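Side-chain contacts in enoyl-CoA hydratase (Mycobacterium avium, PDB 3OC7), which probably adds water across the double bond of enoyl-CoA thioesters in fatty acid metabolism: residues Ala38-Leu43 with Ala98-Ala103; Ala55-Val60 with Gly210-Leu215. One frame throughout, in Å; residues are numbered along the deposited sequence.

Interaction 1: Ala38-Leu43 with Ala98-Ala103; sequences ALVSQL and AALMRA
Val40 and Leu100 mark the nearest approach of two helical segments that run in roughly the same direction, their CA atoms 7.2 Å apart. No hydrogen bond crosses between them; this is an aliphatic helix-helix contact inside one subunit, in which a single leucine, Leu100, covers two residues about a turn apart on the partner helix. Its CG lies anti to the backbone N (chi1 177°), which carries the isobutyl fork out from the helix and over the pair formed by Val40 and Leu43. The two methyls divide the work. CD1 sits on Leu43, 4.0 Å from Leu43 CD1 and 4.1 Å from Leu43 CB, whereas CD2 bridges the two residues, 4.1 Å from Leu43 CD1 and 4.2 Å from Val40 CG2. Leu43 meets the fork almost at a right angle, so that its CD1 touches both Leu100 methyls. Val40 comes in at a slant with one branch: chi1 of 172° sends CG1 anti to the backbone N, and CG2, beside that N, is the methyl that reaches Leu100. The spacings are ordinary van der Waals contacts, and the two segments together bury a modest 149 Å². The next residue after Leu43, His44, also touches Leu100 and Ala103. Met101 packs on Phe230 of helix 212-245 and on helix 156-159, and Arg102 forms salt bridges to Glu106 within its own helix and to Asp231 of helix 212-245. Helix 37-52 in turn is tied through Gln42 OE1 to the backbone N of Leu8, just before strand 9-12.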
ATOM      1  N   ALA A  38     -12.960 -21.883 -25.005  1.00 16.47           N
ATOM      2  CA  ALA A  38     -11.851 -22.708 -25.479  1.00 15.85           C
ATOM      3  C   ALA A  38     -10.479 -22.180 -25.039  1.00 15.63           C
ATOM      4  O   ALA A  38      -9.626 -22.959 -24.592  1.00 15.38           O
ATOM      5  CB  ALA A  38     -11.901 -22.862 -27.014  1.00 16.33           C
ATOM      6  N   LEU A  39     -10.252 -20.872 -25.178  1.00 14.95           N
ATOM      7  CA  LEU A  39      -8.966 -20.290 -24.735  1.00 14.78           C
ATOM      8  C   LEU A  39      -8.746 -20.481 -23.219  1.00 14.42           C
ATOM      9  O   LEU A  39      -7.640 -20.848 -22.780  1.00 14.42           O
ATOM     10  CB  LEU A  39      -8.835 -18.808 -25.130  1.00 15.19           C
ATOM     11  CG  LEU A  39      -7.491 -18.120 -24.837  1.00 15.14           C
ATOM     12  CD1 LEU A  39      -7.081 -17.156 -25.959  1.00 16.80           C
ATOM     13  CD2 LEU A  39      -7.499 -17.413 -23.488  1.00 16.86           C
ATOM     14  N   VAL A  40      -9.795 -20.251 -22.431  1.00 13.35           N
ATOM     15  CA  VAL A  40      -9.747 -20.454 -20.969  1.00 13.59           C
ATOM     16  C   VAL A  40      -9.439 -21.911 -20.563  1.00 13.43           C
ATOM     17  O   VAL A  40      -8.552 -22.151 -19.737  1.00 12.96           O
ATOM     18  CB  VAL A  40     -11.037 -19.901 -20.280  1.00 13.27           C
ATOM     19  CG1 VAL A  40     -11.082 -20.281 -18.803  1.00 15.40           C
ATOM     20  CG2 VAL A  40     -11.096 -18.379 -20.394  1.00 14.59           C
ATOM     21  N   SER A  41     -10.119 -22.891 -21.167  1.00 13.38           N
ATOM     22  CA  SER A  41      -9.815 -24.323 -20.929  1.00 13.87           C
ATOM     23  C   SER A  41      -8.363 -24.697 -21.273  1.00 13.93           C
ATOM     24  O   SER A  41      -7.700 -25.434 -20.515  1.00 13.20           O
ATOM     25  CB  SER A  41     -10.788 -25.256 -21.692  1.00 14.51           C
ATOM     26  OG  SER A  41     -12.111 -25.138 -21.197  1.00 18.34           O
ATOM     27  N   GLN A  42      -7.876 -24.184 -22.410  1.00 13.00           N
ATOM     28  CA  GLN A  42      -6.494 -24.442 -22.828  1.00 13.36           C
ATOM     29  C   GLN A  42      -5.423 -23.822 -21.908  1.00 12.60           C
ATOM     30  O   GLN A  42      -4.347 -24.411 -21.740  1.00 13.55           O
ATOM     31  CB  GLN A  42      -6.265 -24.073 -24.310  1.00 13.26           C
ATOM     32  CG  GLN A  42      -7.031 -25.022 -25.291  1.00 16.31           C
ATOM     33  CD  GLN A  42      -7.026 -24.563 -26.750  1.00 19.60           C
ATOM     34  OE1 GLN A  42      -6.047 -23.998 -27.237  1.00 20.01           O
ATOM     35  NE2 GLN A  42      -8.119 -24.844 -27.464  1.00 21.32           N
ATOM     36  N   LEU A  43      -5.719 -22.658 -21.307  1.00 12.46           N
ATOM     37  CA  LEU A  43      -4.825 -22.089 -20.273  1.00 12.12           C
ATOM     38  C   LEU A  43      -4.763 -22.927 -18.979  1.00 11.46           C
ATOM     39  O   LEU A  43      -3.667 -23.140 -18.416  1.00 11.03           O
ATOM     40  CB  LEU A  43      -5.201 -20.644 -19.919  1.00 13.04           C
ATOM     41  CG  LEU A  43      -4.583 -19.429 -20.603  1.00 16.67           C
ATOM     42  CD1 LEU A  43      -4.736 -18.203 -19.680  1.00 18.90           C
ATOM     43  CD2 LEU A  43      -3.108 -19.624 -20.915  1.00 18.77           C
ATOM     44  N   ALA A  98     -12.970 -15.645 -12.406  1.00 11.39           N
ATOM     45  CA  ALA A  98     -12.429 -15.843 -11.050  1.00 11.89           C
ATOM     46  C   ALA A  98     -11.643 -17.153 -10.899  1.00 11.86           C
ATOM     47  O   ALA A  98     -10.547 -17.167 -10.304  1.00 12.19           O
ATOM     48  CB  ALA A  98     -13.552 -15.753 -10.003  1.00 12.28           C
ATOM     49  N   ALA A  99     -12.160 -18.250 -11.468  1.00 11.20           N
ATOM     50  CA  ALA A  99     -11.472 -19.547 -11.376  1.00 11.25           C
ATOM     51  C   ALA A  99     -10.121 -19.603 -12.119  1.00 11.33           C
ATOM     52  O   ALA A  99      -9.176 -20.263 -11.651  1.00 10.71           O
ATOM     53  CB  ALA A  99     -12.403 -20.675 -11.847  1.00 12.01           C
ATOM     54  N   LEU A 100     -10.032 -18.898 -13.250  1.00 10.69           N
ATOM     55  CA  LEU A 100      -8.775 -18.788 -13.991  1.00 10.09           C
ATOM     56  C   LEU A 100      -7.734 -17.980 -13.220  1.00  9.74           C
ATOM     57  O   LEU A 100      -6.575 -18.404 -13.108  1.00  9.02           O
ATOM     58  CB  LEU A 100      -9.000 -18.239 -15.417  1.00 10.46           C
ATOM     59  CG  LEU A 100      -7.741 -18.002 -16.275  1.00 12.22           C
ATOM     60  CD1 LEU A 100      -6.958 -19.311 -16.503  1.00 13.98           C
ATOM     61  CD2 LEU A 100      -8.157 -17.343 -17.598  1.00 14.55           C
ATOM     62  N   MET A 101      -8.139 -16.825 -12.705  1.00  9.66           N
ATOM     63  CA  MET A 101      -7.242 -16.034 -11.843  1.00  9.48           C
ATOM     64  C   MET A 101      -6.758 -16.823 -10.627  1.00  9.48           C
ATOM     65  O   MET A 101      -5.556 -16.812 -10.291  1.00  9.21           O
ATOM     66  CB  MET A 101      -7.920 -14.721 -11.404  1.00  9.30           C
ATOM     67  CG  MET A 101      -8.215 -13.713 -12.557  1.00  8.87           C
ATOM     68  SD  MET A 101      -8.776 -12.088 -11.941  1.00 14.89           S
ATOM     69  CE  MET A 101     -10.246 -12.582 -10.993  1.00 13.29           C
ATOM     70  N   ARG A 102      -7.674 -17.539  -9.981  1.00 10.51           N
ATOM     71  CA  ARG A 102      -7.348 -18.358  -8.803  1.00 10.86           C
ATOM     72  C   ARG A 102      -6.336 -19.504  -9.102  1.00 10.66           C
ATOM     73  O   ARG A 102      -5.459 -19.789  -8.267  1.00 10.77           O
ATOM     74  CB  ARG A 102      -8.625 -18.892  -8.104  1.00 11.36           C
ATOM     75  CG  ARG A 102      -8.356 -19.488  -6.708  1.00 13.42           C
ATOM     76  CD  ARG A 102      -9.610 -19.759  -5.847  1.00 16.13           C
ATOM     77  NE  ARG A 102      -9.199 -20.104  -4.475  1.00 16.87           N
ATOM     78  CZ  ARG A 102      -9.881 -19.840  -3.367  1.00 16.56           C
ATOM     79  NH1 ARG A 102     -11.068 -19.224  -3.409  1.00 17.04           N
ATOM     80  NH2 ARG A 102      -9.369 -20.212  -2.193  1.00 19.28           N
ATOM     81  N   ALA A 103      -6.442 -20.127 -10.283  1.00 10.76           N
ATOM     82  CA  ALA A 103      -5.486 -21.170 -10.717  1.00 10.84           C
ATOM     83  C   ALA A 103      -4.047 -20.621 -10.818  1.00 10.25           C
ATOM     84  O   ALA A 103      -3.082 -21.272 -10.391  1.00 10.91           O
ATOM     85  CB  ALA A 103      -5.913 -21.820 -12.048  1.00 11.46           C
TER

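Interaction 2: Ala55-Val60 with Gly210-Leu215; sequences AVRVVV and GSPQGL
Arg57 lays the bend of its side chain against the turn that leads into helix 212-245. Its CD is 3.4 Å from Gly210 O and 4.0 Å from Pro212 CD, where the aliphatic part of the arginine slants across the proline ring. NE lies 3.3 Å from the same Gly210 O, which stands oblique to the guanidinium plane. The kink at chi3 (-59°) turns the guanidinium aside, and its NH2 is hydrogen-bonded to Gly208 O at the end of helix 196-208. Farther into the helix, Leu215 CD1 comes within 3.8 Å of Arg57 O and 4.2 Å of Arg57 CB.

The turn itself is fixed by Ser211, whose OG accepts a nearly straight bond from Gly214 N (3.0 Å, 167°). OG also bonds to Glu249 of the second subunit, which binds Gln213 N too, while Trp265 of that subunit packs on Arg57 and Ser211. Backbone hydrogen bonding to Pro20 holds Arg57 near strand 21-26. The motif is a serine N-cap at the start of the long helix 212-245, set between Arg57, next to the central sheet, and the second subunit; the subunit contact around it is consistent with the trimeric assembly of crotonases.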
ATOM      1  N   ALA A  55      11.240 -30.579 -14.178  1.00 19.13           N
ATOM      2  CA  ALA A  55      12.273 -29.689 -14.739  1.00 17.81           C
ATOM      3  C   ALA A  55      11.871 -28.193 -14.860  1.00 17.07           C
ATOM      4  O   ALA A  55      12.726 -27.337 -15.110  1.00 17.34           O
ATOM      5  CB  ALA A  55      12.757 -30.225 -16.095  1.00 18.45           C
ATOM      6  N   VAL A  56      10.575 -27.901 -14.719  1.00 16.07           N
ATOM      7  CA  VAL A  56      10.067 -26.522 -14.783  1.00 14.93           C
ATOM      8  C   VAL A  56      10.055 -25.864 -13.393  1.00 14.60           C
ATOM      9  O   VAL A  56       9.480 -26.427 -12.435  1.00 15.42           O
ATOM     10  CB  VAL A  56       8.645 -26.480 -15.438  1.00 14.01           C
ATOM     11  CG1 VAL A  56       8.081 -25.037 -15.464  1.00 12.46           C
ATOM     12  CG2 VAL A  56       8.673 -27.053 -16.858  1.00 14.93           C
ATOM     13  N   ARG A  57      10.696 -24.687 -13.287  1.00 14.42           N
ATOM     14  CA  ARG A  57      10.685 -23.873 -12.045  1.00 13.85           C
ATOM     15  C   ARG A  57       9.988 -22.483 -12.156  1.00 12.89           C
ATOM     16  O   ARG A  57       9.756 -21.815 -11.135  1.00 13.70           O
ATOM     17  CB  ARG A  57      12.097 -23.783 -11.414  1.00 13.76           C
ATOM     18  CG  ARG A  57      12.601 -25.145 -10.858  1.00 15.11           C
ATOM     19  CD  ARG A  57      13.866 -25.066  -9.984  1.00 15.99           C
ATOM     20  NE  ARG A  57      15.038 -24.490 -10.648  1.00 16.76           N
ATOM     21  CZ  ARG A  57      15.818 -25.128 -11.524  1.00 18.82           C
ATOM     22  NH1 ARG A  57      15.556 -26.382 -11.880  1.00 21.28           N
ATOM     23  NH2 ARG A  57      16.857 -24.502 -12.060  1.00 21.49           N
ATOM     24  N   VAL A  58       9.606 -22.087 -13.378  1.00 12.76           N
ATOM     25  CA  VAL A  58       8.951 -20.801 -13.639  1.00 11.97           C
ATOM     26  C   VAL A  58       8.155 -20.863 -14.960  1.00 11.24           C
ATOM     27  O   VAL A  58       8.554 -21.617 -15.882  1.00 11.64           O
ATOM     28  CB  VAL A  58       9.999 -19.629 -13.633  1.00 12.09           C
ATOM     29  CG1 VAL A  58      11.054 -19.811 -14.727  1.00 14.41           C
ATOM     30  CG2 VAL A  58       9.334 -18.244 -13.751  1.00 13.02           C
ATOM     31  N   VAL A  59       7.046 -20.108 -15.040  1.00 10.79           N
ATOM     32  CA  VAL A  59       6.233 -19.934 -16.271  1.00 11.01           C
ATOM     33  C   VAL A  59       6.241 -18.497 -16.806  1.00 10.57           C
ATOM     34  O   VAL A  59       6.147 -17.549 -16.005  1.00 10.91           O
ATOM     35  CB  VAL A  59       4.737 -20.292 -15.970  1.00 10.62           C
ATOM     36  CG1 VAL A  59       3.797 -19.966 -17.160  1.00 12.32           C
ATOM     37  CG2 VAL A  59       4.595 -21.752 -15.578  1.00 14.05           C
ATOM     38  N   VAL A  60       6.342 -18.319 -18.135  1.00 10.22           N
ATOM     39  CA  VAL A  60       6.111 -17.013 -18.797  1.00 10.34           C
ATOM     40  C   VAL A  60       4.772 -17.027 -19.554  1.00 10.37           C
ATOM     41  O   VAL A  60       4.530 -17.946 -20.359  1.00 11.54           O
ATOM     42  CB  VAL A  60       7.277 -16.633 -19.770  1.00  9.85           C
ATOM     43  CG1 VAL A  60       6.967 -15.321 -20.557  1.00 10.67           C
ATOM     44  CG2 VAL A  60       8.622 -16.555 -19.019  1.00 10.86           C
ATOM     45  N   GLY A 210      16.437 -20.491  -7.668  1.00 13.46           N
ATOM     46  CA  GLY A 210      15.716 -20.984  -6.475  1.00 13.42           C
ATOM     47  C   GLY A 210      15.324 -22.457  -6.568  1.00 12.67           C
ATOM     48  O   GLY A 210      15.120 -22.994  -7.668  1.00 13.38           O
ATOM     49  N   SER A 211      15.222 -23.110  -5.411  1.00 12.97           N
ATOM     50  CA  SER A 211      14.802 -24.523  -5.364  1.00 12.88           C
ATOM     51  C   SER A 211      13.277 -24.669  -5.541  1.00 12.90           C
ATOM     52  O   SER A 211      12.538 -23.719  -5.256  1.00 12.63           O
ATOM     53  CB  SER A 211      15.255 -25.170  -4.040  1.00 13.89           C
ATOM     54  OG  SER A 211      14.203 -25.224  -3.083  1.00 14.67           O
ATOM     55  N   PRO A 212      12.788 -25.847  -6.005  1.00 12.80           N
ATOM     56  CA  PRO A 212      11.321 -25.966  -6.142  1.00 13.33           C
ATOM     57  C   PRO A 212      10.534 -25.711  -4.837  1.00 13.25           C
ATOM     58  O   PRO A 212       9.505 -25.014  -4.868  1.00 12.86           O
ATOM     59  CB  PRO A 212      11.114 -27.392  -6.675  1.00 13.52           C
ATOM     60  CG  PRO A 212      12.418 -27.727  -7.359  1.00 14.30           C
ATOM     61  CD  PRO A 212      13.494 -27.027  -6.564  1.00 13.61           C
ATOM     62  N   GLN A 213      11.020 -26.232  -3.709  1.00 13.80           N
ATOM     63  CA  GLN A 213      10.384 -26.009  -2.402  1.00 13.70           C
ATOM     64  C   GLN A 213      10.505 -24.543  -1.928  1.00 13.06           C
ATOM     65  O   GLN A 213       9.533 -23.958  -1.433  1.00 13.31           O
ATOM     66  CB  GLN A 213      10.950 -27.002  -1.373  1.00 14.48           C
ATOM     67  CG  GLN A 213      10.720 -26.665   0.099  1.00 16.30           C
ATOM     68  CD  GLN A 213      11.553 -27.545   1.034  1.00 18.26           C
ATOM     69  OE1 GLN A 213      12.658 -27.176   1.449  1.00 19.21           O
ATOM     70  NE2 GLN A 213      11.036 -28.728   1.335  1.00 18.36           N
ATOM     71  N   GLY A 214      11.685 -23.953  -2.092  1.00 12.00           N
ATOM     72  CA  GLY A 214      11.896 -22.554  -1.669  1.00 11.08           C
ATOM     73  C   GLY A 214      11.026 -21.555  -2.422  1.00 10.94           C
ATOM     74  O   GLY A 214      10.459 -20.650  -1.801  1.00 10.75           O
ATOM     75  N   LEU A 215      10.931 -21.710  -3.746  1.00  9.45           N
ATOM     76  CA  LEU A 215      10.052 -20.860  -4.581  1.00  8.85           C
ATOM     77  C   LEU A 215       8.560 -21.024  -4.244  1.00  9.57           C
ATOM     78  O   LEU A 215       7.844 -20.011  -4.129  1.00  9.42           O
ATOM     79  CB  LEU A 215      10.281 -21.097  -6.086  1.00  8.69           C
ATOM     80  CG  LEU A 215      11.660 -20.702  -6.621  1.00  7.91           C
ATOM     81  CD1 LEU A 215      11.912 -21.218  -8.032  1.00  9.90           C
ATOM     82  CD2 LEU A 215      11.854 -19.171  -6.562  1.00  9.25           C
TER

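Along the chain the segments alternate, 38-43, 55-60, 98-103 and 210-215, so the two contacts interlock in sequence without touching: their centres lie 21 Å apart and their nearest atoms about 8 Å. Helix 37-52 is followed, after a short loop, by strand 58-63, linking one partner of interaction 1 to one of interaction 2, and helix 212-245, which begins in interaction 2, continues past helix 86-106 of interaction 1. The first contact lies 10 Å from the centre of the chain, within a single subunit; the second lies 21 Å out, against the second subunit. Together they join two helices, and the approach to a central strand to the start of helix 212-245, within one crotonase-type subunit.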